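PDB 6O93: D-alanyl transferase DltD from Enterococcus faecalis, which probably transfers D-alanine to lipoteichoic acid at the outer face of the Gram-positive cell membrane, as a member of the SGNH-hydrolase-like DltD family. Local coordinates for residues I5-E10 and E191-S196; D116-H121 and T149-V154; S123-Y128 and M183-L188. All blocks are in the same frame, centred on the assembly; numbering follows the deposited sequence.

Contact 1 (I5-E10 and E191-S196); sequences INLTSE and EDELFS
This is a small loop-to-helix contact: L7, in the loop before helix 10-17, packs on E193 and S196 at the C-terminal end of helix 175-195. The leucine carries it with both methyls. CD1 of L7 lies 3.4 Å from carboxylate oxygen OE2 of E193. CD2 of L7 sits on the backbone, 3.4 Å from O of E193, and also meets OG of S196 at 3.6 Å. CG of E193 is anti to the backbone N, and the chain then bends at chi2 (68°), which brings the carboxylate obliquely across the leucine, with OE1 near CD2.

The polar link between the segments runs through water. One water donates to both O of I5 and OE2 of E193. Another accepts from N of L7 and lies 3.0 Å from OE2 of E193. The carboxylate therefore holds the loop backbone at one remove.

Each segment also has its own polar hold. OG of S196 bonds to O of D192 at 2.7 Å, and N of S196 bonds to the same oxygen, so two donors grip it. In the loop, OD1 of N6 accepts from N of T8 in an Asx turn.

Helix 29-36 lies beside the contact. Its V29 and I30 touch L7, and I30 also touches S196. OD2 of D192 accepts from the backbone N of N28 and of V29, where helix 29-36 begins.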
loop_
_atom_site.group_PDB
_atom_site.type_symbol
_atom_site.label_atom_id
_atom_site.label_comp_id
_atom_site.label_asym_id
_atom_site.label_seq_id
_atom_site.Cartn_x
_atom_site.Cartn_y
_atom_site.Cartn_z
ATOM N N ILE A 5 6.892 23.822 16.976
ATOM C CA ILE A 5 6.249 22.728 16.250
ATOM C C ILE A 5 7.251 22.243 15.207
ATOM O O ILE A 5 7.412 22.854 14.149
ATOM C CB ILE A 5 4.926 23.159 15.615
ATOM C CG1 ILE A 5 3.966 23.677 16.690
ATOM C CG2 ILE A 5 4.292 21.995 14.860
ATOM C CD1 ILE A 5 2.657 24.222 16.141
ATOM N N ASN A 6 7.935 21.143 15.503
ATOM C CA ASN A 6 9.015 20.629 14.664
ATOM C C ASN A 6 8.524 19.358 13.978
ATOM O O ASN A 6 8.549 18.273 14.568
ATOM C CB ASN A 6 10.265 20.373 15.502
ATOM C CG ASN A 6 11.431 19.882 14.673
ATOM O OD1 ASN A 6 11.369 19.862 13.443
ATOM N ND2 ASN A 6 12.508 19.484 15.344
ATOM N N LEU A 7 8.085 19.498 12.724
ATOM C CA LEU A 7 7.518 18.369 11.994
ATOM C C LEU A 7 8.535 17.270 11.725
ATOM O O LEU A 7 8.137 16.126 11.483
ATOM C CB LEU A 7 6.921 18.839 10.665
ATOM C CG LEU A 7 5.547 19.510 10.737
ATOM C CD1 LEU A 7 5.628 20.863 11.428
ATOM C CD2 LEU A 7 4.959 19.651 9.346
ATOM N N THR A 8 9.829 17.584 11.757
ATOM C CA THR A 8 10.872 16.611 11.467
ATOM C C THR A 8 11.583 16.118 12.718
ATOM O O THR A 8 12.621 15.456 12.606
ATOM C CB THR A 8 11.894 17.204 10.492
ATOM O OG1 THR A 8 12.432 18.418 11.031
ATOM C CG2 THR A 8 11.241 17.489 9.144
ATOM N N SER A 9 11.058 16.421 13.903
ATOM C CA SER A 9 11.674 15.939 15.128
ATOM C C SER A 9 11.624 14.416 15.182
ATOM O O SER A 9 10.796 13.770 14.534
ATOM C CB SER A 9 10.974 16.522 16.356
ATOM O OG SER A 9 9.709 15.914 16.562
ATOM N N GLU A 10 12.534 13.845 15.971
ATOM C CA GLU A 10 12.582 12.396 16.127
ATOM C C GLU A 10 11.256 11.856 16.651
ATOM O O GLU A 10 10.754 10.837 16.164
ATOM C CB GLU A 10 13.731 12.017 17.062
ATOM C CG GLU A 10 13.874 10.528 17.334
ATOM C CD GLU A 10 15.026 10.220 18.279
ATOM O OE1 GLU A 10 15.808 11.145 18.587
ATOM O OE2 GLU A 10 15.145 9.055 18.715
ATOM N N GLU A 191 0.661 24.867 3.468
ATOM C CA GLU A 191 -0.411 24.126 4.120
ATOM C C GLU A 191 0.066 22.761 4.596
ATOM O O GLU A 191 -0.431 22.251 5.607
ATOM C CB GLU A 191 -1.600 23.994 3.167
ATOM C CG GLU A 191 -2.319 25.318 2.944
ATOM C CD GLU A 191 -3.343 25.271 1.827
ATOM O OE1 GLU A 191 -3.301 24.334 1.005
ATOM O OE2 GLU A 191 -4.192 26.185 1.770
ATOM N N ASP A 192 1.027 22.161 3.893
ATOM C CA ASP A 192 1.648 20.932 4.378
ATOM C C ASP A 192 2.333 21.167 5.720
ATOM O O ASP A 192 2.147 20.400 6.672
ATOM C CB ASP A 192 2.648 20.417 3.339
ATOM C CG ASP A 192 3.159 19.021 3.654
ATOM O OD1 ASP A 192 2.517 18.311 4.455
ATOM O OD2 ASP A 192 4.206 18.634 3.094
ATOM N N GLU A 193 3.126 22.236 5.817
ATOM C CA GLU A 193 3.812 22.545 7.069
ATOM C C GLU A 193 2.819 22.836 8.189
ATOM O O GLU A 193 3.036 22.441 9.339
ATOM C CB GLU A 193 4.756 23.732 6.861
ATOM C CG GLU A 193 5.489 24.211 8.117
ATOM C CD GLU A 193 6.515 23.212 8.630
ATOM O OE1 GLU A 193 6.789 22.217 7.926
ATOM O OE2 GLU A 193 7.052 23.424 9.739
ATOM N N LEU A 194 1.718 23.516 7.872
ATOM C CA LEU A 194 0.795 23.983 8.901
ATOM C C LEU A 194 -0.226 22.928 9.314
ATOM O O LEU A 194 -0.573 22.841 10.497
ATOM C CB LEU A 194 0.053 25.231 8.412
ATOM C CG LEU A 194 0.878 26.500 8.198
ATOM C CD1 LEU A 194 -0.017 27.620 7.685
ATOM C CD2 LEU A 194 1.584 26.921 9.478
ATOM N N PHE A 195 -0.720 22.127 8.368
ATOM C CA PHE A 195 -1.903 21.309 8.599
ATOM C C PHE A 195 -1.684 19.809 8.463
ATOM O O PHE A 195 -2.618 19.048 8.739
ATOM C CB PHE A 195 -3.026 21.723 7.629
ATOM C CG PHE A 195 -3.418 23.172 7.729
ATOM C CD1 PHE A 195 -3.489 23.806 8.958
ATOM C CD2 PHE A 195 -3.713 23.903 6.590
ATOM C CE1 PHE A 195 -3.848 25.139 9.052
ATOM C CE2 PHE A 195 -4.073 25.236 6.674
ATOM C CZ PHE A 195 -4.140 25.856 7.908
ATOM N N SER A 196 -0.495 19.354 8.061
ATOM C CA SER A 196 -0.303 17.932 7.786
ATOM C C SER A 196 -0.407 17.059 9.031
ATOM O O SER A 196 -0.517 15.835 8.893
ATOM C CB SER A 196 1.053 17.696 7.120
ATOM O OG SER A 196 2.119 17.998 8.001
HETATM O O HOH W 1 9.093 21.945 11.360
HETATM O O HOH W 2 6.134 24.867 12.252
#

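Contact 2 (D116-H121 and T149-V154); sequences DSFGAH and TKFPVV
F118 lays its ring over the ring of F151 in a face-to-face stack. The centroids are 4.3 Å apart and the planes are tilted by 22°. The overlap is uneven. CG of F118 stands over the centre of the F151 ring, whereas CD2 of F151 stands toward the rim of the F118 ring. The closest approach is 3.7 Å, from CD2 of F118 to CG of F151. The methylene joins in as well: CB of F118 makes a CH-pi contact with the same face of F151, 4.2 Å from its centroid. Although the rings stack, the two side chains cross at about a right angle. The ring of F118 is carried across by a chi1 of 177°, with CG anti to the backbone N.

The valines after F151 meet the F118 ring at its edge. CG1 of V153 approaches CE2 of F118 at 3.8 Å, and CG2 of V154 lies farther along the rim. The backbones come close here too. CA of G119 is 4.0 Å from CG1 of V153, and the CA atoms of G119 and V153 are 5.5 Å apart. With no side chain on G119, the valine rests directly on the helix backbone.

The contact is an aromatic and aliphatic seam between helix 115-121 and the start of the short helix 152-155, where F151 is the N-cap residue. H121 faces another way. Its ND1 bonds to O of S117 at 2.8 Å, and its NE2 bonds to E75.

Helix 80-90 adjoins the aromatic pair, with L81 touching both rings and T82 touching F118. Helix 158-168 packs on V154 through L160 and L164.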
loop_
_atom_site.group_PDB
_atom_site.type_symbol
_atom_site.label_atom_id
_atom_site.label_comp_id
_atom_site.label_asym_id
_atom_site.label_seq_id
_atom_site.Cartn_x
_atom_site.Cartn_y
_atom_site.Cartn_z
ATOM N N ASP A 116 -14.276 7.590 -6.020
ATOM C CA ASP A 116 -14.259 8.200 -4.696
ATOM C C ASP A 116 -13.067 7.739 -3.871
ATOM O O ASP A 116 -12.620 8.465 -2.976
ATOM C CB ASP A 116 -15.558 7.885 -3.953
ATOM C CG ASP A 116 -16.782 8.440 -4.654
ATOM O OD1 ASP A 116 -16.627 9.366 -5.477
ATOM O OD2 ASP A 116 -17.898 7.953 -4.372
ATOM N N SER A 117 -12.548 6.539 -4.138
ATOM C CA SER A 117 -11.372 6.073 -3.409
ATOM C C SER A 117 -10.133 6.846 -3.835
ATOM O O SER A 117 -9.344 7.292 -2.994
ATOM C CB SER A 117 -11.177 4.573 -3.623
ATOM O OG SER A 117 -12.179 3.840 -2.943
ATOM N N PHE A 118 -9.940 7.015 -5.145
ATOM C CA PHE A 118 -8.841 7.850 -5.612
ATOM C C PHE A 118 -9.041 9.298 -5.185
ATOM O O PHE A 118 -8.098 9.952 -4.727
ATOM C CB PHE A 118 -8.711 7.759 -7.131
ATOM C CG PHE A 118 -7.637 8.643 -7.687
ATOM C CD1 PHE A 118 -6.339 8.181 -7.807
ATOM C CD2 PHE A 118 -7.920 9.946 -8.068
ATOM C CE1 PHE A 118 -5.340 9.001 -8.305
ATOM C CE2 PHE A 118 -6.932 10.766 -8.566
ATOM C CZ PHE A 118 -5.639 10.293 -8.686
ATOM N N GLY A 119 -10.265 9.812 -5.325
ATOM C CA GLY A 119 -10.516 11.204 -4.992
ATOM C C GLY A 119 -10.300 11.509 -3.522
ATOM O O GLY A 119 -9.820 12.589 -3.168
ATOM N N ALA A 120 -10.648 10.563 -2.645
ATOM C CA ALA A 120 -10.484 10.787 -1.214
ATOM C C ALA A 120 -9.021 10.918 -0.817
ATOM O O ALA A 120 -8.727 11.536 0.209
ATOM C CB ALA A 120 -11.132 9.651 -0.420
ATOM N N HIS A 121 -8.102 10.365 -1.607
ATOM C CA HIS A 121 -6.680 10.386 -1.281
ATOM C C HIS A 121 -5.857 11.176 -2.290
ATOM O O HIS A 121 -4.621 11.146 -2.228
ATOM C CB HIS A 121 -6.156 8.952 -1.175
ATOM C CG HIS A 121 -6.918 8.119 -0.196
ATOM N ND1 HIS A 121 -7.922 7.255 -0.577
ATOM C CD2 HIS A 121 -6.851 8.047 1.154
ATOM C CE1 HIS A 121 -8.428 6.672 0.495
ATOM N NE2 HIS A 121 -7.795 7.135 1.558
ATOM N N THR A 149 -6.837 11.856 -15.938
ATOM C CA THR A 149 -7.943 12.522 -16.619
ATOM C C THR A 149 -9.247 11.744 -16.523
ATOM O O THR A 149 -10.292 12.278 -16.906
ATOM C CB THR A 149 -7.619 12.753 -18.098
ATOM O OG1 THR A 149 -7.424 11.493 -18.758
ATOM C CG2 THR A 149 -6.377 13.615 -18.251
ATOM N N LYS A 150 -9.217 10.508 -16.032
ATOM C CA LYS A 150 -10.427 9.708 -15.916
ATOM C C LYS A 150 -11.182 9.951 -14.615
ATOM O O LYS A 150 -12.313 9.473 -14.483
ATOM C CB LYS A 150 -10.087 8.217 -16.029
ATOM C CG LYS A 150 -9.416 7.825 -17.342
ATOM C CD LYS A 150 -10.343 8.030 -18.533
ATOM C CE LYS A 150 -9.733 7.489 -19.821
ATOM N NZ LYS A 150 -8.514 8.243 -20.239
ATOM N N PHE A 151 -10.595 10.690 -13.656
ATOM C CA PHE A 151 -11.215 10.823 -12.345
ATOM C C PHE A 151 -11.827 12.205 -12.148
ATOM O O PHE A 151 -11.224 13.213 -12.533
ATOM C CB PHE A 151 -10.190 10.552 -11.239
ATOM C CG PHE A 151 -9.682 9.144 -11.241
ATOM C CD1 PHE A 151 -10.382 8.144 -10.587
ATOM C CD2 PHE A 151 -8.529 8.811 -11.924
ATOM C CE1 PHE A 151 -9.928 6.843 -10.600
ATOM C CE2 PHE A 151 -8.073 7.512 -11.941
ATOM C CZ PHE A 151 -8.774 6.526 -11.280
ATOM N N PRO A 152 -13.023 12.287 -11.550
ATOM C CA PRO A 152 -13.668 13.604 -11.403
ATOM C C PRO A 152 -12.850 14.604 -10.603
ATOM O O PRO A 152 -12.895 15.803 -10.901
ATOM C CB PRO A 152 -14.993 13.269 -10.700
ATOM C CG PRO A 152 -15.245 11.837 -11.014
ATOM C CD PRO A 152 -13.900 11.190 -11.102
ATOM N N VAL A 153 -12.109 14.158 -9.586
ATOM C CA VAL A 153 -11.364 15.107 -8.762
ATOM C C VAL A 153 -10.354 15.871 -9.606
ATOM O O VAL A 153 -10.007 17.016 -9.290
ATOM C CB VAL A 153 -10.682 14.384 -7.585
ATOM C CG1 VAL A 153 -9.497 13.564 -8.074
ATOM C CG2 VAL A 153 -10.245 15.396 -6.530
ATOM N N VAL A 154 -9.875 15.260 -10.687
ATOM C CA VAL A 154 -8.931 15.902 -11.593
ATOM C C VAL A 154 -9.651 16.669 -12.696
ATOM O O VAL A 154 -9.193 17.736 -13.115
ATOM C CB VAL A 154 -7.981 14.839 -12.181
ATOM C CG1 VAL A 154 -7.169 15.418 -13.335
ATOM C CG2 VAL A 154 -7.064 14.291 -11.094
#

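Contact 3 (S123-Y128 and M183-L188); sequences SQLQTY and MNLRFL
L188 drives into helix 124-132 and makes the tight part of this contact, together with L185. CD1 of L188 lies 3.8 Å from CA of L125 and equally near CD2 of Y128. Its CB meets CD1 of L125, and the two leucine side chains slide past each other in opposite directions. L185, about one turn earlier on the same helix as L188, adds to this packing. Its CD2 sits 3.6 Å from O of L125 and also touches CD1 of L125 and CB of Y128.

N184 and Q124 also pack on the Y128 ring. CB of N184 comes to its edge, in the ring plane, 3.6 Å from CE2 of Y128. CG of Q124, one turn back on the same helix as Y128, covers a face. The ring of F181 meets it too. The tyrosine hydroxyl bonds to D157.

The leucines and Y128 form an apolar seam between two helices that run roughly antiparallel. The segment axes cross at -145° and approach to 9.8 Å. Helix 124-132 begins at this seam: S123 is its N-cap, and OG of S123 accepts a nearly straight bond from N of Q126 (168°).

The looser side is polar and bridged by water. Q124 extends with CG anti to its N (chi1 -170°), which takes OE1 out over L188, 3.5 Å from its CD2. A water then donates to both OE1 of Q124 and OD1 of N184, at 2.9 and 2.8 Å. The amide nitrogen of N184 turns back to its own helix and bonds to O of Y180.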
loop_
_atom_site.group_PDB
_atom_site.type_symbol
_atom_site.label_atom_id
_atom_site.label_comp_id
_atom_site.label_asym_id
_atom_site.label_seq_id
_atom_site.Cartn_x
_atom_site.Cartn_y
_atom_site.Cartn_z
ATOM N N SER A 123 -3.698 13.849 -3.858
ATOM C CA SER A 123 -2.798 14.867 -3.324
ATOM C C SER A 123 -2.506 15.886 -4.418
ATOM O O SER A 123 -1.772 15.593 -5.369
ATOM C CB SER A 123 -1.505 14.237 -2.808
ATOM O OG SER A 123 -0.590 15.232 -2.379
ATOM N N GLN A 124 -3.079 17.082 -4.286
ATOM C CA GLN A 124 -2.764 18.148 -5.231
ATOM C C GLN A 124 -1.310 18.581 -5.096
ATOM O O GLN A 124 -0.653 18.893 -6.098
ATOM C CB GLN A 124 -3.702 19.332 -5.019
ATOM C CG GLN A 124 -3.610 20.386 -6.110
ATOM C CD GLN A 124 -4.601 21.517 -5.915
ATOM O OE1 GLN A 124 -4.449 22.347 -5.017
ATOM N NE2 GLN A 124 -5.625 21.554 -6.755
ATOM N N LEU A 125 -0.791 18.603 -3.866
ATOM C CA LEU A 125 0.621 18.895 -3.640
ATOM C C LEU A 125 1.511 18.000 -4.495
ATOM O O LEU A 125 2.316 18.479 -5.301
ATOM C CB LEU A 125 0.952 18.716 -2.154
ATOM C CG LEU A 125 2.434 18.777 -1.766
ATOM C CD1 LEU A 125 3.013 20.155 -2.059
ATOM C CD2 LEU A 125 2.622 18.414 -0.300
ATOM N N GLN A 126 1.379 16.683 -4.325
ATOM C CA GLN A 126 2.264 15.750 -5.015
ATOM C C GLN A 126 2.039 15.778 -6.525
ATOM O O GLN A 126 2.996 15.680 -7.303
ATOM C CB GLN A 126 2.058 14.340 -4.459
ATOM C CG GLN A 126 2.354 14.228 -2.969
ATOM C CD GLN A 126 1.924 12.896 -2.373
ATOM O OE1 GLN A 126 1.396 12.030 -3.070
ATOM N NE2 GLN A 126 2.144 12.735 -1.073
ATOM N N THR A 127 0.787 15.923 -6.959
ATOM C CA THR A 127 0.500 15.972 -8.389
ATOM C C THR A 127 1.075 17.235 -9.021
ATOM O O THR A 127 1.706 17.178 -10.083
ATOM C CB THR A 127 -1.010 15.889 -8.621
ATOM O OG1 THR A 127 -1.517 14.693 -8.019
ATOM C CG2 THR A 127 -1.333 15.876 -10.107
ATOM N N TYR A 128 0.867 18.389 -8.383
ATOM C CA TYR A 128 1.428 19.635 -8.899
ATOM C C TYR A 128 2.953 19.617 -8.859
ATOM O O TYR A 128 3.611 20.091 -9.794
ATOM C CB TYR A 128 0.896 20.825 -8.099
ATOM C CG TYR A 128 -0.473 21.324 -8.523
ATOM C CD1 TYR A 128 -1.330 20.538 -9.284
ATOM C CD2 TYR A 128 -0.899 22.598 -8.168
ATOM C CE1 TYR A 128 -2.575 21.007 -9.670
ATOM C CE2 TYR A 128 -2.136 23.073 -8.548
ATOM C CZ TYR A 128 -2.971 22.277 -9.298
ATOM O OH TYR A 128 -4.202 22.759 -9.674
ATOM N N MET A 183 3.017 28.535 -8.629
ATOM C CA MET A 183 2.265 29.490 -7.822
ATOM C C MET A 183 1.462 28.783 -6.739
ATOM O O MET A 183 1.460 29.200 -5.576
ATOM C CB MET A 183 1.328 30.311 -8.706
ATOM C CG MET A 183 2.015 31.316 -9.593
ATOM S SD MET A 183 0.806 32.322 -10.464
ATOM C CE MET A 183 1.874 33.190 -11.610
ATOM N N ASN A 184 0.750 27.718 -7.111
ATOM C CA ASN A 184 -0.079 27.011 -6.140
ATOM C C ASN A 184 0.772 26.248 -5.135
ATOM O O ASN A 184 0.408 26.150 -3.958
ATOM C CB ASN A 184 -1.034 26.063 -6.862
ATOM C CG ASN A 184 -2.240 26.777 -7.429
ATOM O OD1 ASN A 184 -3.296 26.824 -6.799
ATOM N ND2 ASN A 184 -2.090 27.344 -8.620
ATOM N N LEU A 185 1.906 25.701 -5.579
ATOM C CA LEU A 185 2.763 24.940 -4.676
ATOM C C LEU A 185 3.224 25.782 -3.493
ATOM O O LEU A 185 3.432 25.247 -2.399
ATOM C CB LEU A 185 3.963 24.381 -5.439
ATOM C CG LEU A 185 3.662 23.130 -6.269
ATOM C CD1 LEU A 185 4.792 22.839 -7.241
ATOM C CD2 LEU A 185 3.420 21.933 -5.364
ATOM N N ARG A 186 3.384 27.094 -3.684
ATOM C CA ARG A 186 3.720 27.959 -2.557
ATOM C C ARG A 186 2.671 27.850 -1.457
ATOM O O ARG A 186 3.007 27.817 -0.269
ATOM C CB ARG A 186 3.862 29.408 -3.024
ATOM C CG ARG A 186 5.038 29.634 -3.965
ATOM C CD ARG A 186 5.101 31.070 -4.461
ATOM N NE ARG A 186 5.326 32.024 -3.378
ATOM C CZ ARG A 186 5.270 33.345 -3.518
ATOM N NH1 ARG A 186 4.991 33.883 -4.701
ATOM N NH2 ARG A 186 5.490 34.133 -2.475
ATOM N N PHE A 187 1.392 27.784 -1.834
ATOM C CA PHE A 187 0.344 27.588 -0.837
ATOM C C PHE A 187 0.315 26.147 -0.342
ATOM O O PHE A 187 0.189 25.903 0.864
ATOM C CB PHE A 187 -1.015 27.975 -1.418
ATOM C CG PHE A 187 -1.126 29.423 -1.781
ATOM C CD1 PHE A 187 -1.524 30.354 -0.840
ATOM C CD2 PHE A 187 -0.840 29.854 -3.066
ATOM C CE1 PHE A 187 -1.630 31.691 -1.170
ATOM C CE2 PHE A 187 -0.944 31.184 -3.403
ATOM C CZ PHE A 187 -1.338 32.106 -2.453
ATOM N N LEU A 188 0.434 25.180 -1.256
ATOM C CA LEU A 188 0.300 23.779 -0.875
ATOM C C LEU A 188 1.407 23.350 0.081
ATOM O O LEU A 188 1.164 22.576 1.012
ATOM C CB LEU A 188 0.298 22.898 -2.124
ATOM C CG LEU A 188 -0.906 23.080 -3.050
ATOM C CD1 LEU A 188 -0.656 22.427 -4.404
ATOM C CD2 LEU A 188 -2.165 22.509 -2.409
HETATM O O HOH W 3 -3.794 25.109 -4.647
#

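From the N terminus, the chain first passes 5-10, whose partner 191-196 comes only after 180 further residues. Contact 1 thus closes the widest loop, and contacts 2 and 3 are both nested in it. Contact 2 closes a loop of 27 residues between 116-121 and 149-154. Contact 3 starts at 123-128, inside that loop, and ends at 183-188, beyond it, so contacts 2 and 3 cross. Helices 115-121 and 124-132 follow each other. Helix 175-195 serves contacts 3 and 1 in turn, and D192 touches L125 between them. Contact 1 ties the N-terminal loop to helix 175-195, contact 3 ties that helix to helix 124-132, and contact 2 joins helix 115-121 to the start of helix 152-155.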